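Local coordinates for Rd1NTF2_05_I64F_A80G_T94P_D101K_L106W (Synthetic construct, PDB 6W3F), which is a de novo designed NTF2-like protein, probably made as a pocket-bearing scaffold, at residues A[28-34]-A[106-110]. Numbering follows the deposited sequence.
Sequences DQMDPNV and KWLIE
Met30 and Ile109 form a parallel beta bridge that docks the short strand at Met30 and Asp31 onto strand 106-114 of the NTF2-like sheet. Two backbone bonds define it: Ile109 N donates to Gln29 O at 2.9 Å, in the carbonyl plane, and Asp31 N donates to Ile109 O, also at 2.9 Å but 36° out of that carbonyl's plane. Gln29 O also receives a CA-H...O contact from Leu108 CA (3.2 Å). Both bridge side chains lie on the same sheet face, where Met30 CG approaches Ile109 CD1; helix 6-20 touches Ile109 through Leu14, and helix 46-56 packs on Met30 through Ala49 and Leu53. Val34 CG2, anti to the backbone N, lies against Ile109 O and reaches Ile109 CG2 at 4.3 Å.

At the other end, Lys106 runs extended until a bend at its last torsion (chi4 -73°) brings NZ to Asp28, where it makes a weak salt bridge with OD2 (3.1 Å); NZ is modelled implausibly close to Asp28 O, so a bond there is doubtful. A methionine in place of Lys106 would probably leave the Asp28 carboxylate without this cationic mate. One water donates to Trp107 O at 2.7 Å and accepts weakly from Lys106 NZ, while its contact with Gln29 OE1 is too short to be trusted.

Beyond the bridge the chain changes direction through a type I turn from Asp31 to Val34, closed by Val34 N to Asp31 O. An Asx turn fixes the Asp31 carboxylate there: its OD2 accepts from Asn33 N on the anti side, at 2.9 Å.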
ATOM      1  N   ASP A  28     -11.481  -1.732   1.716  1.00 36.64           N
ATOM      2  CA  ASP A  28     -11.549  -3.089   2.238  1.00 38.83           C
ATOM      3  C   ASP A  28     -10.190  -3.625   2.648  1.00 35.00           C
ATOM      4  O   ASP A  28     -10.123  -4.590   3.413  1.00 36.61           O
ATOM      5  CB  ASP A  28     -12.164  -4.003   1.171  1.00 50.94           C
ATOM      6  CG  ASP A  28     -12.219  -5.465   1.600  1.00 65.20           C
ATOM      7  OD1 ASP A  28     -13.166  -5.843   2.330  1.00 70.30           O
ATOM      8  OD2 ASP A  28     -11.318  -6.240   1.199  1.00 69.94           O
ATOM      9  N   GLN A  29      -9.111  -3.040   2.145  1.00 40.59           N
ATOM     10  CA  GLN A  29      -7.781  -3.512   2.476  1.00 37.83           C
ATOM     11  C   GLN A  29      -7.206  -2.846   3.709  1.00 35.78           C
ATOM     12  O   GLN A  29      -6.123  -3.248   4.149  1.00 37.77           O
ATOM     13  CB  GLN A  29      -6.871  -3.274   1.267  1.00 34.83           C
ATOM     14  CG  GLN A  29      -7.310  -3.965   0.000  1.00 32.00           C
ATOM     15  CD  GLN A  29      -7.406  -5.468   0.137  1.00 41.47           C
ATOM     16  OE1 GLN A  29      -6.573  -6.095   0.789  1.00 51.78           O
ATOM     17  NE2 GLN A  29      -8.433  -6.058  -0.457  1.00 50.94           N
ATOM     18  N   MET A  30      -7.908  -1.859   4.274  1.00 34.77           N
ATOM     19  CA  MET A  30      -7.371  -1.009   5.325  1.00 30.90           C
ATOM     20  C   MET A  30      -7.925  -1.328   6.702  1.00 33.57           C
ATOM     21  O   MET A  30      -9.115  -1.630   6.853  1.00 34.96           O
ATOM     22  CB  MET A  30      -7.678   0.453   4.997  1.00 34.18           C
ATOM     23  CG  MET A  30      -6.867   0.957   3.796  1.00 35.21           C
ATOM     24  SD  MET A  30      -7.438   2.530   3.316  1.00 38.79           S
ATOM     25  CE  MET A  30      -6.070   3.012   2.237  1.00 53.81           C
ATOM     26  N   ASP A  31      -7.066  -1.216   7.712  1.00 30.81           N
ATOM     27  CA  ASP A  31      -7.538  -1.182   9.090  1.00 32.53           C
ATOM     28  C   ASP A  31      -8.485   0.008   9.256  1.00 31.94           C
ATOM     29  O   ASP A  31      -8.327   1.028   8.572  1.00 30.00           O
ATOM     30  CB  ASP A  31      -6.361  -1.048  10.053  1.00 28.31           C
ATOM     31  CG  ASP A  31      -6.748  -1.291  11.492  1.00 30.95           C
ATOM     32  OD1 ASP A  31      -6.707  -2.455  11.919  1.00 34.57           O
ATOM     33  OD2 ASP A  31      -7.037  -0.327  12.226  1.00 33.37           O
ATOM     34  N   PRO A  32      -9.495  -0.090  10.143  1.00 30.83           N
ATOM     35  CA  PRO A  32     -10.358   1.081  10.355  1.00 34.18           C
ATOM     36  C   PRO A  32      -9.588   2.298  10.817  1.00 30.37           C
ATOM     37  O   PRO A  32      -9.954   3.430  10.465  1.00 33.21           O
ATOM     38  CB  PRO A  32     -11.376   0.606  11.429  1.00 34.32           C
ATOM     39  CG  PRO A  32     -11.414  -0.853  11.312  1.00 39.92           C
ATOM     40  CD  PRO A  32     -10.013  -1.287  10.847  1.00 30.66           C
ATOM     41  N   ASN A  33      -8.523   2.113  11.592  1.00 31.59           N
ATOM     42  CA  ASN A  33      -7.700   3.221  12.060  1.00 26.81           C
ATOM     43  C   ASN A  33      -6.374   3.325  11.308  1.00 28.78           C
ATOM     44  O   ASN A  33      -5.387   3.772  11.889  1.00 26.81           O
ATOM     45  CB  ASN A  33      -7.448   3.075  13.555  1.00 27.51           C
ATOM     46  CG  ASN A  33      -8.677   3.421  14.373  1.00 29.41           C
ATOM     47  OD1 ASN A  33      -9.331   4.404  14.107  1.00 30.39           O
ATOM     48  ND2 ASN A  33      -9.007   2.587  15.335  1.00 29.59           N
ATOM     49  N   VAL A  34      -6.345   2.950  10.033  1.00 30.59           N
ATOM     50  CA  VAL A  34      -5.134   3.050   9.206  1.00 28.17           C
ATOM     51  C   VAL A  34      -4.616   4.473   9.301  1.00 28.78           C
ATOM     52  O   VAL A  34      -5.392   5.427   9.421  1.00 29.37           O
ATOM     53  CB  VAL A  34      -5.431   2.666   7.749  1.00 26.22           C
ATOM     54  CG1 VAL A  34      -6.488   3.558   7.189  1.00 28.34           C
ATOM     55  CG2 VAL A  34      -4.133   2.735   6.867  1.00 33.44           C
ATOM     56  N   LYS A 106      -6.901 -12.343   7.013  1.00 45.36           N
ATOM     57  CA  LYS A 106      -6.969 -11.249   6.056  1.00 44.33           C
ATOM     58  C   LYS A 106      -6.024 -10.149   6.497  1.00 40.78           C
ATOM     59  O   LYS A 106      -6.092  -9.685   7.639  1.00 36.66           O
ATOM     60  CB  LYS A 106      -8.394 -10.701   5.947  1.00 57.48           C
ATOM     61  CG  LYS A 106      -8.569  -9.657   4.865  1.00 65.62           C
ATOM     62  CD  LYS A 106     -10.060  -9.328   4.672  1.00 73.80           C
ATOM     63  CE  LYS A 106     -10.284  -8.342   3.529  1.00 73.89           C
ATOM     64  NZ  LYS A 106      -9.853  -6.957   3.866  1.00 66.71           N
ATOM     65  N   TRP A 107      -5.150  -9.737   5.583  1.00 46.01           N
ATOM     66  CA  TRP A 107      -4.175  -8.707   5.880  1.00 37.50           C
ATOM     67  C   TRP A 107      -4.797  -7.341   5.674  1.00 36.55           C
ATOM     68  O   TRP A 107      -5.428  -7.078   4.641  1.00 38.55           O
ATOM     69  CB  TRP A 107      -2.966  -8.881   4.984  1.00 37.92           C
ATOM     70  CG  TRP A 107      -2.163 -10.096   5.270  1.00 31.99           C
ATOM     71  CD1 TRP A 107      -2.217 -11.286   4.603  1.00 34.93           C
ATOM     72  CD2 TRP A 107      -1.200 -10.255   6.307  1.00 33.97           C
ATOM     73  NE1 TRP A 107      -1.325 -12.177   5.155  1.00 34.97           N
ATOM     74  CE2 TRP A 107      -0.678 -11.564   6.195  1.00 33.88           C
ATOM     75  CE3 TRP A 107      -0.715  -9.418   7.316  1.00 35.92           C
ATOM     76  CZ2 TRP A 107       0.296 -12.055   7.061  1.00 34.70           C
ATOM     77  CZ3 TRP A 107       0.268  -9.897   8.161  1.00 34.46           C
ATOM     78  CH2 TRP A 107       0.759 -11.211   8.031  1.00 33.58           C
ATOM     79  N   LEU A 108      -4.614  -6.471   6.661  1.00 31.48           N
ATOM     80  CA  LEU A 108      -5.117  -5.106   6.612  1.00 32.30           C
ATOM     81  C   LEU A 108      -3.968  -4.134   6.839  1.00 31.24           C
ATOM     82  O   LEU A 108      -3.079  -4.387   7.657  1.00 30.34           O
ATOM     83  CB  LEU A 108      -6.192  -4.882   7.665  1.00 37.70           C
ATOM     84  CG  LEU A 108      -7.513  -5.654   7.495  1.00 37.21           C
ATOM     85  CD1 LEU A 108      -8.298  -5.401   8.755  1.00 38.67           C
ATOM     86  CD2 LEU A 108      -8.259  -5.221   6.259  1.00 36.93           C
ATOM     87  N   ILE A 109      -3.988  -3.015   6.122  1.00 30.56           N
ATOM     88  CA  ILE A 109      -2.929  -2.026   6.238  1.00 29.92           C
ATOM     89  C   ILE A 109      -3.153  -1.208   7.495  1.00 33.00           C
ATOM     90  O   ILE A 109      -4.210  -0.570   7.643  1.00 35.27           O
ATOM     91  CB  ILE A 109      -2.882  -1.106   5.014  1.00 32.53           C
ATOM     92  CG1 ILE A 109      -2.899  -1.912   3.713  1.00 31.46           C
ATOM     93  CG2 ILE A 109      -1.635  -0.232   5.066  1.00 31.61           C
ATOM     94  CD1 ILE A 109      -3.255  -1.052   2.503  1.00 31.73           C
ATOM     95  N   GLU A 110      -2.174  -1.244   8.409  1.00 29.98           N
ATOM     96  CA  GLU A 110      -2.244  -0.416   9.607  1.00 31.03           C
ATOM     97  C   GLU A 110      -1.570   0.937   9.415  1.00 33.27           C
ATOM     98  O   GLU A 110      -2.048   1.957   9.924  1.00 32.97           O
ATOM     99  CB  GLU A 110      -1.577  -1.091  10.813  1.00 30.72           C
ATOM    100  CG  GLU A 110      -2.251  -2.230  11.418  1.00 35.33           C
ATOM    101  CD  GLU A 110      -1.557  -2.673  12.694  1.00 38.64           C
ATOM    102  OE1 GLU A 110      -0.550  -2.035  13.087  1.00 44.08           O
ATOM    103  OE2 GLU A 110      -2.013  -3.651  13.296  1.00 50.30           O
TER
HETATM  104  O   HOH W   1      -6.941  -7.807   2.496  1.00 41.20           O
HETATM  105  O   HOH W   2      -4.095  -5.440   2.816  1.00 42.81           O